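Local coordinates for protein glycosyl hydrolase family 10 (Bacteroides intestinalis DSM 17393, PDB 4QPW) that binds xylo-oligosaccharide through this carbohydrate-binding module, one domain of a longer glycoside hydrolase that probably cleaves xylan, at residues Y6-S11 / Y15-E20; E23-T28 / H52-H57; G82-G87 / G130-K135. All blocks are in the same frame, centred on the assembly; numbering follows the deposited sequence.

Contact 1. Residues Y6-S11 / Y15-E20; sequences YEIDYS and YSFWNE. With XYP (beta-D-xylopyranose), chain B.
In the beta-sandwich of this carbohydrate-binding module, Phe17, on the run-in to edge strand 19-21, packs against Tyr6 and Ile8 of strand 3-9 and Tyr10 just beyond it. The two segments belong to different sheets, and no hydrogen bond joins them. The hydroxyl of Tyr10 touches two rings: its OH lies in the plane of the Phe17 ring, at the edge, 3.4 Å from CE2 of Phe17. The same OH also lies at the edge of the Tyr15 ring, 3.8 Å from Tyr15 CD1, while its polar need is met by the carbonyl of Thr58. Ile8 adds aliphatic bulk at the Phe17 edge, with Ile8 CG1 4.2 Å from Phe17 CE2; it gets there because CG1 is anti to the backbone N (chi1 -173°) and reaches across. Tyr6 arrives from the opposite direction to Phe17, its OH 3.8 Å from Phe17 CZ and hydrogen-bonded to the amide of Asp60. Tyr15 also covers the chain that follows it: Phe17 N stands 3.9 Å above the centre of the Tyr15 ring, and Tyr15 OH bonds to the carbonyl of His57. Beyond this aromatic cluster Asn19 ND2 donates to Phe17 O (3.1 Å), in the carbonyl plane. Two pocket residues lie at the start of strand 19-21: Trp18, just before it, whose ring edge faces the chain B xylose, and Glu20, within it, which grips that sugar with both carboxylate oxygens: xylose O3 donates to Glu20 OE1 at 2.6 Å, and xylose O2 to Glu20 OE2 at 2.8 Å.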
# COMPACT_ATOMS: atom_id res chain seq x y z
N TYR A 6 8.44 11.10 5.23
CA TYR A 6 7.01 10.88 5.54
C TYR A 6 6.85 9.53 6.16
O TYR A 6 7.48 8.53 5.67
CB TYR A 6 6.20 10.95 4.26
CG TYR A 6 4.74 10.60 4.33
CD1 TYR A 6 4.33 9.31 4.37
CD2 TYR A 6 3.74 11.58 4.34
CE1 TYR A 6 2.98 8.97 4.50
CE2 TYR A 6 2.38 11.24 4.37
CZ TYR A 6 2.02 9.94 4.46
OH TYR A 6 0.70 9.54 4.51
N GLU A 7 6.01 9.39 7.14
CA GLU A 7 5.63 8.07 7.66
C GLU A 7 4.16 8.09 8.02
O GLU A 7 3.65 9.06 8.66
CB GLU A 7 6.41 7.73 8.89
CG GLU A 7 5.99 6.57 9.76
CD GLU A 7 6.70 6.71 11.09
OE1 GLU A 7 7.77 6.19 11.14
OE2 GLU A 7 6.23 7.39 11.99
N ILE A 8 3.49 7.00 7.81
CA ILE A 8 2.11 6.67 8.47
C ILE A 8 2.39 5.32 9.12
O ILE A 8 2.85 4.33 8.46
CB ILE A 8 1.00 6.66 7.47
CG1 ILE A 8 -0.38 6.52 8.11
CG2 ILE A 8 1.12 5.75 6.26
CD1 ILE A 8 -0.82 7.79 8.82
N ASP A 9 2.15 5.20 10.42
CA ASP A 9 2.43 4.03 11.19
C ASP A 9 1.12 3.49 11.76
O ASP A 9 0.54 4.02 12.73
CB ASP A 9 3.45 4.33 12.29
CG ASP A 9 3.72 3.17 13.16
OD1 ASP A 9 3.34 2.02 12.88
OD2 ASP A 9 4.40 3.36 14.24
N TYR A 10 0.60 2.38 11.23
CA TYR A 10 -0.68 1.81 11.58
C TYR A 10 -0.60 1.05 12.92
O TYR A 10 -1.65 0.66 13.47
CB TYR A 10 -1.24 0.92 10.51
CG TYR A 10 -1.53 1.70 9.24
CD1 TYR A 10 -2.55 2.65 9.19
CD2 TYR A 10 -0.81 1.49 8.09
CE1 TYR A 10 -2.80 3.36 8.07
CE2 TYR A 10 -1.08 2.22 6.93
CZ TYR A 10 -2.08 3.17 6.91
OH TYR A 10 -2.39 3.87 5.78
N SER A 11 0.60 0.97 13.50
CA SER A 11 0.80 0.45 14.86
C SER A 11 -0.11 1.21 15.72
O SER A 11 -0.63 0.60 16.72
CB SER A 11 2.28 0.61 15.37
OG SER A 11 3.31 0.02 14.44
N TYR A 15 -7.30 4.56 10.05
CA TYR A 15 -7.37 4.59 8.62
C TYR A 15 -8.47 5.45 8.10
O TYR A 15 -9.67 5.17 8.38
CB TYR A 15 -7.49 3.16 8.00
CG TYR A 15 -7.41 3.11 6.51
CD1 TYR A 15 -6.20 3.34 5.86
CD2 TYR A 15 -8.50 2.91 5.73
CE1 TYR A 15 -6.07 3.29 4.48
CE2 TYR A 15 -8.42 2.88 4.37
CZ TYR A 15 -7.20 3.06 3.73
OH TYR A 15 -7.19 3.01 2.34
N SER A 16 -8.15 6.47 7.33
CA SER A 16 -9.12 7.39 6.77
C SER A 16 -8.88 7.63 5.29
O SER A 16 -9.56 8.47 4.67
CB SER A 16 -9.08 8.74 7.49
OG SER A 16 -9.45 8.63 8.86
N PHE A 17 -7.98 6.93 4.61
CA PHE A 17 -7.61 7.25 3.25
C PHE A 17 -8.61 6.74 2.21
O PHE A 17 -9.46 5.86 2.51
CB PHE A 17 -6.22 6.73 2.93
CG PHE A 17 -5.07 7.34 3.73
CD1 PHE A 17 -4.97 8.72 3.89
CD2 PHE A 17 -4.09 6.54 4.27
CE1 PHE A 17 -3.90 9.24 4.58
CE2 PHE A 17 -3.02 7.10 4.96
CZ PHE A 17 -2.93 8.46 5.12
N TRP A 18 -8.52 7.26 1.02
CA TRP A 18 -9.37 6.85 -0.11
C TRP A 18 -9.18 5.37 -0.39
O TRP A 18 -8.07 4.83 -0.39
CB TRP A 18 -8.96 7.67 -1.33
CG TRP A 18 -9.79 7.38 -2.57
CD1 TRP A 18 -10.88 8.06 -2.98
CD2 TRP A 18 -9.55 6.37 -3.55
NE1 TRP A 18 -11.34 7.49 -4.17
CE2 TRP A 18 -10.56 6.45 -4.53
CE3 TRP A 18 -8.62 5.37 -3.68
CZ2 TRP A 18 -10.61 5.57 -5.63
CZ3 TRP A 18 -8.71 4.48 -4.77
CH2 TRP A 18 -9.68 4.65 -5.73
N ASN A 19 -10.31 4.72 -0.73
CA ASN A 19 -10.28 3.36 -1.17
C ASN A 19 -11.51 3.06 -2.00
O ASN A 19 -12.53 3.78 -1.95
CB ASN A 19 -10.12 2.40 -0.05
CG ASN A 19 -11.22 2.47 0.93
OD1 ASN A 19 -12.24 1.71 0.76
ND2 ASN A 19 -11.24 3.38 1.89
N GLU A 20 -11.43 2.03 -2.85
CA GLU A 20 -12.55 1.68 -3.74
C GLU A 20 -12.52 0.18 -3.92
O GLU A 20 -11.65 -0.38 -4.56
CB GLU A 20 -12.45 2.38 -5.04
CG GLU A 20 -13.66 2.14 -5.99
CD GLU A 20 -13.44 2.97 -7.23
OE1 GLU A 20 -12.66 2.64 -8.04
OE2 GLU A 20 -13.77 4.18 -7.27
C1 XYP B . -10.56 7.27 -9.49
C2 XYP B . -11.78 6.32 -9.67
C3 XYP B . -11.19 4.94 -9.86
C4 XYP B . -10.10 4.89 -10.88
C5 XYP B . -9.03 5.92 -10.58
O2 XYP B . -12.68 6.36 -8.57
O3 XYP B . -12.23 3.97 -10.21
O4 XYP B . -9.47 3.59 -10.83
O5 XYP B . -9.63 7.23 -10.51

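Contact 2. Residues E23-T28 / H52-H57. With XYP (beta-D-xylopyranose), chain C; XYP (beta-D-xylopyranose), chain B.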
# COMPACT_ATOMS: atom_id res chain seq x y z
N GLU A 23 -17.92 -3.08 -6.88
CA GLU A 23 -19.18 -3.77 -6.52
C GLU A 23 -19.17 -5.27 -6.73
O GLU A 23 -19.86 -5.96 -5.98
CB GLU A 23 -20.39 -3.14 -7.24
CG GLU A 23 -20.64 -1.74 -6.70
CD GLU A 23 -21.87 -1.08 -7.29
OE1 GLU A 23 -21.68 -0.40 -8.32
OE2 GLU A 23 -22.98 -1.32 -6.75
N GLU A 24 -18.37 -5.72 -7.65
CA GLU A 24 -18.24 -7.13 -7.90
C GLU A 24 -17.98 -7.93 -6.67
O GLU A 24 -18.38 -9.09 -6.53
CB GLU A 24 -17.14 -7.40 -8.94
CG GLU A 24 -17.02 -8.82 -9.43
CD GLU A 24 -15.79 -9.09 -10.21
OE1 GLU A 24 -14.65 -9.16 -9.60
OE2 GLU A 24 -15.72 -8.96 -11.46
N VAL A 25 -17.13 -7.39 -5.72
CA VAL A 25 -16.60 -8.09 -4.59
C VAL A 25 -16.89 -7.38 -3.30
O VAL A 25 -16.23 -7.60 -2.26
CB VAL A 25 -15.10 -8.47 -4.71
CG1 VAL A 25 -14.88 -9.53 -5.79
CG2 VAL A 25 -14.27 -7.24 -4.95
N LYS A 26 -17.92 -6.55 -3.28
CA LYS A 26 -18.25 -5.79 -2.09
C LYS A 26 -18.58 -6.60 -0.91
O LYS A 26 -18.26 -6.21 0.23
CB LYS A 26 -19.48 -4.85 -2.39
CG LYS A 26 -20.14 -4.14 -1.22
CD LYS A 26 -21.51 -3.49 -1.62
CE LYS A 26 -22.11 -2.86 -0.36
NZ LYS A 26 -23.22 -1.95 -0.80
N GLU A 27 -19.28 -7.73 -1.05
CA GLU A 27 -19.69 -8.51 0.06
C GLU A 27 -18.60 -9.28 0.77
O GLU A 27 -18.78 -9.62 1.92
CB GLU A 27 -20.83 -9.43 -0.31
CG GLU A 27 -22.11 -8.79 -0.79
CD GLU A 27 -22.66 -7.80 0.18
OE1 GLU A 27 -22.76 -8.27 1.39
OE2 GLU A 27 -22.97 -6.62 -0.18
N THR A 28 -17.56 -9.60 0.05
CA THR A 28 -16.56 -10.54 0.47
C THR A 28 -15.18 -9.86 0.78
O THR A 28 -14.20 -10.57 0.98
CB THR A 28 -16.42 -11.66 -0.55
OG1 THR A 28 -16.31 -11.12 -1.82
CG2 THR A 28 -17.67 -12.59 -0.50
N HIS A 52 -7.22 -4.11 -10.05
CA HIS A 52 -7.59 -2.80 -9.54
C HIS A 52 -8.96 -2.76 -8.94
O HIS A 52 -9.30 -1.71 -8.41
CB HIS A 52 -7.45 -1.73 -10.61
CG HIS A 52 -8.51 -1.74 -11.70
ND1 HIS A 52 -9.65 -0.96 -11.71
CD2 HIS A 52 -8.55 -2.49 -12.80
CE1 HIS A 52 -10.37 -1.25 -12.82
NE2 HIS A 52 -9.69 -2.14 -13.49
N PHE A 53 -9.73 -3.86 -9.01
CA PHE A 53 -11.02 -3.81 -8.38
C PHE A 53 -10.99 -3.83 -6.88
O PHE A 53 -12.00 -3.64 -6.23
CB PHE A 53 -11.81 -5.06 -8.87
CG PHE A 53 -12.50 -4.87 -10.22
CD1 PHE A 53 -12.23 -3.93 -11.05
CD2 PHE A 53 -13.51 -5.80 -10.56
CE1 PHE A 53 -12.93 -3.80 -12.32
CE2 PHE A 53 -14.16 -5.70 -11.83
CZ PHE A 53 -13.91 -4.74 -12.66
N ILE A 54 -9.79 -4.06 -6.23
CA ILE A 54 -9.62 -3.79 -4.79
C ILE A 54 -8.42 -2.85 -4.71
O ILE A 54 -7.26 -3.32 -4.92
CB ILE A 54 -9.45 -5.01 -3.99
CG1 ILE A 54 -10.65 -5.98 -4.17
CG2 ILE A 54 -9.30 -4.62 -2.52
CD1 ILE A 54 -10.51 -7.27 -3.44
N GLN A 55 -8.68 -1.56 -4.58
CA GLN A 55 -7.60 -0.53 -4.62
C GLN A 55 -7.78 0.44 -3.51
O GLN A 55 -8.92 0.74 -3.07
CB GLN A 55 -7.54 0.14 -5.99
CG GLN A 55 -8.79 0.93 -6.35
CD GLN A 55 -8.68 1.63 -7.67
OE1 GLN A 55 -7.60 2.01 -8.13
NE2 GLN A 55 -9.82 1.78 -8.36
N TYR A 56 -6.65 0.94 -2.96
CA TYR A 56 -6.71 1.70 -1.73
C TYR A 56 -5.43 2.50 -1.61
O TYR A 56 -4.34 2.00 -1.93
CB TYR A 56 -6.93 0.75 -0.53
CG TYR A 56 -6.16 -0.52 -0.51
CD1 TYR A 56 -6.62 -1.66 -1.23
CD2 TYR A 56 -4.95 -0.68 0.14
CE1 TYR A 56 -5.89 -2.80 -1.36
CE2 TYR A 56 -4.24 -1.81 0.08
CZ TYR A 56 -4.67 -2.90 -0.68
OH TYR A 56 -3.94 -4.07 -0.70
N HIS A 57 -5.55 3.69 -1.07
CA HIS A 57 -4.32 4.45 -0.73
C HIS A 57 -3.84 3.95 0.59
O HIS A 57 -4.60 3.80 1.58
CB HIS A 57 -4.62 5.94 -0.60
CG HIS A 57 -5.00 6.60 -1.89
ND1 HIS A 57 -5.34 7.95 -1.90
CD2 HIS A 57 -5.11 6.13 -3.17
CE1 HIS A 57 -5.66 8.27 -3.15
NE2 HIS A 57 -5.54 7.21 -3.93
C1 XYP C . -8.59 3.33 -11.88
C2 XYP C . -7.52 2.40 -11.39
C3 XYP C . -6.58 1.98 -12.51
C4 XYP C . -7.43 1.40 -13.66
C5 XYP C . -8.52 2.35 -14.00
O2 XYP C . -6.73 3.05 -10.39
O3 XYP C . -5.64 0.99 -11.99
O4 XYP C . -6.54 1.16 -14.75
O5 XYP C . -9.38 2.60 -12.90
C1 XYP B . -10.56 7.27 -9.49
C2 XYP B . -11.78 6.32 -9.67
C3 XYP B . -11.19 4.94 -9.86
C4 XYP B . -10.10 4.89 -10.88
C5 XYP B . -9.03 5.92 -10.58
O2 XYP B . -12.68 6.36 -8.57
O3 XYP B . -12.23 3.97 -10.21
O4 XYP B . -9.47 3.59 -10.83
O5 XYP B . -9.63 7.23 -10.51
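A carboxylate set against the edge of an aromatic ring marks the meeting of Glu24 with Phe53, at one end of the sugar-binding sheet of the beta-sandwich. Glu24 OE2 lies in the plane of the Phe53 ring, 3.6 Å from CE2, and the carboxylate is turned 61° from that plane, an approach consistent with attraction to the partly positive rim hydrogens; Ser49 OG supplies a hydrogen bond to the same oxygen. One residue on, Val25 CG2 packs on Ile54 CG1 at 3.9 Å, the two side chains crossing at about a right angle and tying the loop to strand 54-57. Phe53 also backs the pocket residue His52, its CD1 lying 3.7 Å above one face of the imidazole. Over the centre of the opposite face sits C4 of the chain C xylose, 3.8 Å from the plane. An alanine in place of His52 would probably leave this sugar without its flat platform and open a gap between it and Phe53. Gln55, extended beyond CG, spans the linkage between the two sugars: O2 of the chain C xylose donates to Gln55 OE1 (2.6 Å), and Gln55 NE2 donates to the glycosidic O4 of the chain B xylose at 3.1 Å and 162°.

Contact 3. Residues G82-G87 / G130-K135; sequences GKLNFG and GTIQIK
No ring or other flat group takes part where Leu84 meets Ile132 and Ile134; the contact is made wholly of branched aliphatic side chains. The aromatic ring of the same strand, Phe86, lies further along and turns to other partners, meeting Phe110 edge-to-face and Phe99 with the planes at about 45°. At the contact itself, the two methyls of Leu84 are shared between two isoleucines. Leu84 CD1 lies 4.1 Å from Ile132 CD1, the leucine and isoleucine chains crossing obliquely, and Leu84 CD2 lies 4.2 Å from Ile134 CD1. The isoleucines are two residues apart on their strand and take nearly the same rotamer, so that both send CD1 the same way, while Leu84, with CG swung away from its backbone N (chi1 -162°), directs one methyl to each. The hydroxyl of Tyr56 also enters this apolar cluster: Tyr56 OH touches Leu84 CD1, and a hydrogen bond to Ser125 OG satisfies it in the interior. The nearest alpha carbons, of Leu84 and Ile132, are 8.8 Å apart, too far for backbone pairing, and side chains alone bridge the gap. This is the hydrophobic core of a beta-sandwich, where inward-facing residues of two sheets meet. Gln133, between the isoleucines, faces the other way, its OE1 and NE2 bonded to Arg77 and Glu41. Strand 82-89 is hydrogen-bonded between strands 95-101 and 120-124 in the five-stranded sheet; strand 130-141 lies in the other sheet, with strands 39-44 and 69-78 beside it. From these strands Met74 touches both Leu84 and Ile134, Phe101 touches Leu84 and Ile132, and Ile42 packs on Ile134.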
# COMPACT_ATOMS: atom_id res chain seq x y z
N GLY A 82 1.67 -13.82 -1.85
CA GLY A 82 0.96 -13.10 -2.87
C GLY A 82 1.66 -11.86 -3.26
O GLY A 82 2.81 -11.60 -2.80
N LYS A 83 1.05 -11.09 -4.18
CA LYS A 83 1.63 -9.90 -4.71
C LYS A 83 0.76 -8.65 -4.50
O LYS A 83 -0.47 -8.70 -4.67
CB LYS A 83 1.87 -10.07 -6.22
CG LYS A 83 2.45 -8.90 -6.96
CD LYS A 83 2.53 -9.03 -8.47
CE LYS A 83 3.79 -9.77 -8.74
NZ LYS A 83 3.67 -10.55 -10.01
N LEU A 84 1.43 -7.58 -4.08
CA LEU A 84 0.86 -6.22 -3.81
C LEU A 84 1.31 -5.33 -5.02
O LEU A 84 2.54 -5.24 -5.13
CB LEU A 84 1.36 -5.72 -2.34
CG LEU A 84 0.63 -4.68 -1.75
CD1 LEU A 84 -0.80 -5.07 -1.42
CD2 LEU A 84 1.31 -4.20 -0.48
N ASN A 85 0.52 -4.77 -5.85
CA ASN A 85 0.94 -3.80 -6.82
C ASN A 85 0.79 -2.40 -6.28
O ASN A 85 -0.16 -2.15 -5.47
CB ASN A 85 0.11 -3.92 -8.10
CG ASN A 85 0.38 -5.26 -8.76
OD1 ASN A 85 -0.30 -6.24 -8.44
ND2 ASN A 85 1.44 -5.36 -9.42
N PHE A 86 1.66 -1.47 -6.62
CA PHE A 86 1.59 -0.11 -6.13
C PHE A 86 2.00 0.86 -7.12
O PHE A 86 2.77 0.51 -8.10
CB PHE A 86 2.33 0.03 -4.78
CG PHE A 86 3.78 -0.24 -4.89
CD1 PHE A 86 4.62 0.63 -5.47
CD2 PHE A 86 4.27 -1.46 -4.48
CE1 PHE A 86 5.95 0.34 -5.65
CE2 PHE A 86 5.61 -1.76 -4.66
CZ PHE A 86 6.41 -0.86 -5.23
N GLY A 87 1.65 2.12 -6.94
CA GLY A 87 2.25 3.24 -7.63
C GLY A 87 2.40 4.39 -6.69
O GLY A 87 1.49 4.61 -5.84
N GLY A 130 -7.29 -13.84 0.62
CA GLY A 130 -6.79 -14.02 1.95
C GLY A 130 -6.71 -12.70 2.70
O GLY A 130 -7.53 -11.80 2.48
N THR A 131 -5.76 -12.62 3.61
CA THR A 131 -5.58 -11.40 4.46
C THR A 131 -4.22 -10.80 4.13
O THR A 131 -3.19 -11.51 4.20
CB THR A 131 -5.66 -11.76 5.89
OG1 THR A 131 -6.95 -12.41 6.21
CG2 THR A 131 -5.56 -10.55 6.84
N ILE A 132 -4.22 -9.51 3.76
CA ILE A 132 -2.99 -8.67 3.66
C ILE A 132 -2.98 -7.75 4.86
O ILE A 132 -3.99 -7.11 5.20
CB ILE A 132 -3.02 -7.91 2.36
CG1 ILE A 132 -2.99 -8.87 1.18
CG2 ILE A 132 -1.86 -6.91 2.35
CD1 ILE A 132 -3.21 -8.18 -0.14
N GLN A 133 -1.84 -7.66 5.54
CA GLN A 133 -1.62 -6.71 6.65
C GLN A 133 -0.45 -5.80 6.36
O GLN A 133 0.61 -6.25 5.86
CB GLN A 133 -1.39 -7.50 7.90
CG GLN A 133 -2.64 -8.35 8.30
CD GLN A 133 -2.43 -9.12 9.60
OE1 GLN A 133 -1.31 -9.53 9.90
NE2 GLN A 133 -3.45 -9.26 10.35
N ILE A 134 -0.65 -4.50 6.61
CA ILE A 134 0.35 -3.46 6.33
C ILE A 134 0.57 -2.70 7.60
O ILE A 134 -0.32 -2.11 8.18
CB ILE A 134 -0.13 -2.56 5.17
CG1 ILE A 134 -0.27 -3.38 3.90
CG2 ILE A 134 0.86 -1.39 5.02
CD1 ILE A 134 -0.93 -2.63 2.75
N LYS A 135 1.83 -2.73 8.11
CA LYS A 135 2.13 -2.11 9.38
C LYS A 135 2.44 -0.59 9.29
O LYS A 135 2.06 0.13 10.21
CB LYS A 135 3.34 -2.85 9.98
CG LYS A 135 3.65 -2.66 11.40
CD LYS A 135 2.62 -3.35 12.28
CE LYS A 135 2.95 -3.22 13.78
NZ LYS A 135 1.88 -3.79 14.64

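Along the chain the three contacts follow one another, each closing before the next opens. The centres of contacts 1 and 2 lie about 17 Å apart, and that of contact 3 is about 13 Å from either. Contacts 1 and 2 share the five-stranded sheet, where strands 19-21 and 54-57 are neighbours joined by a probable bond from Glu20 N to Gln55 O (2.8 Å), and both reach the chain B xylose. Contacts 1 and 3 share the other sheet through strands 3-9 and 130-141, and both span the two sheets, contact 3 in the buried core and contact 1 nearer the surface. Contacts 1 and 2 carry the sugar-binding Trp18, Glu20, His52 and Gln55, on strands 19-21 and 54-57 or just before them.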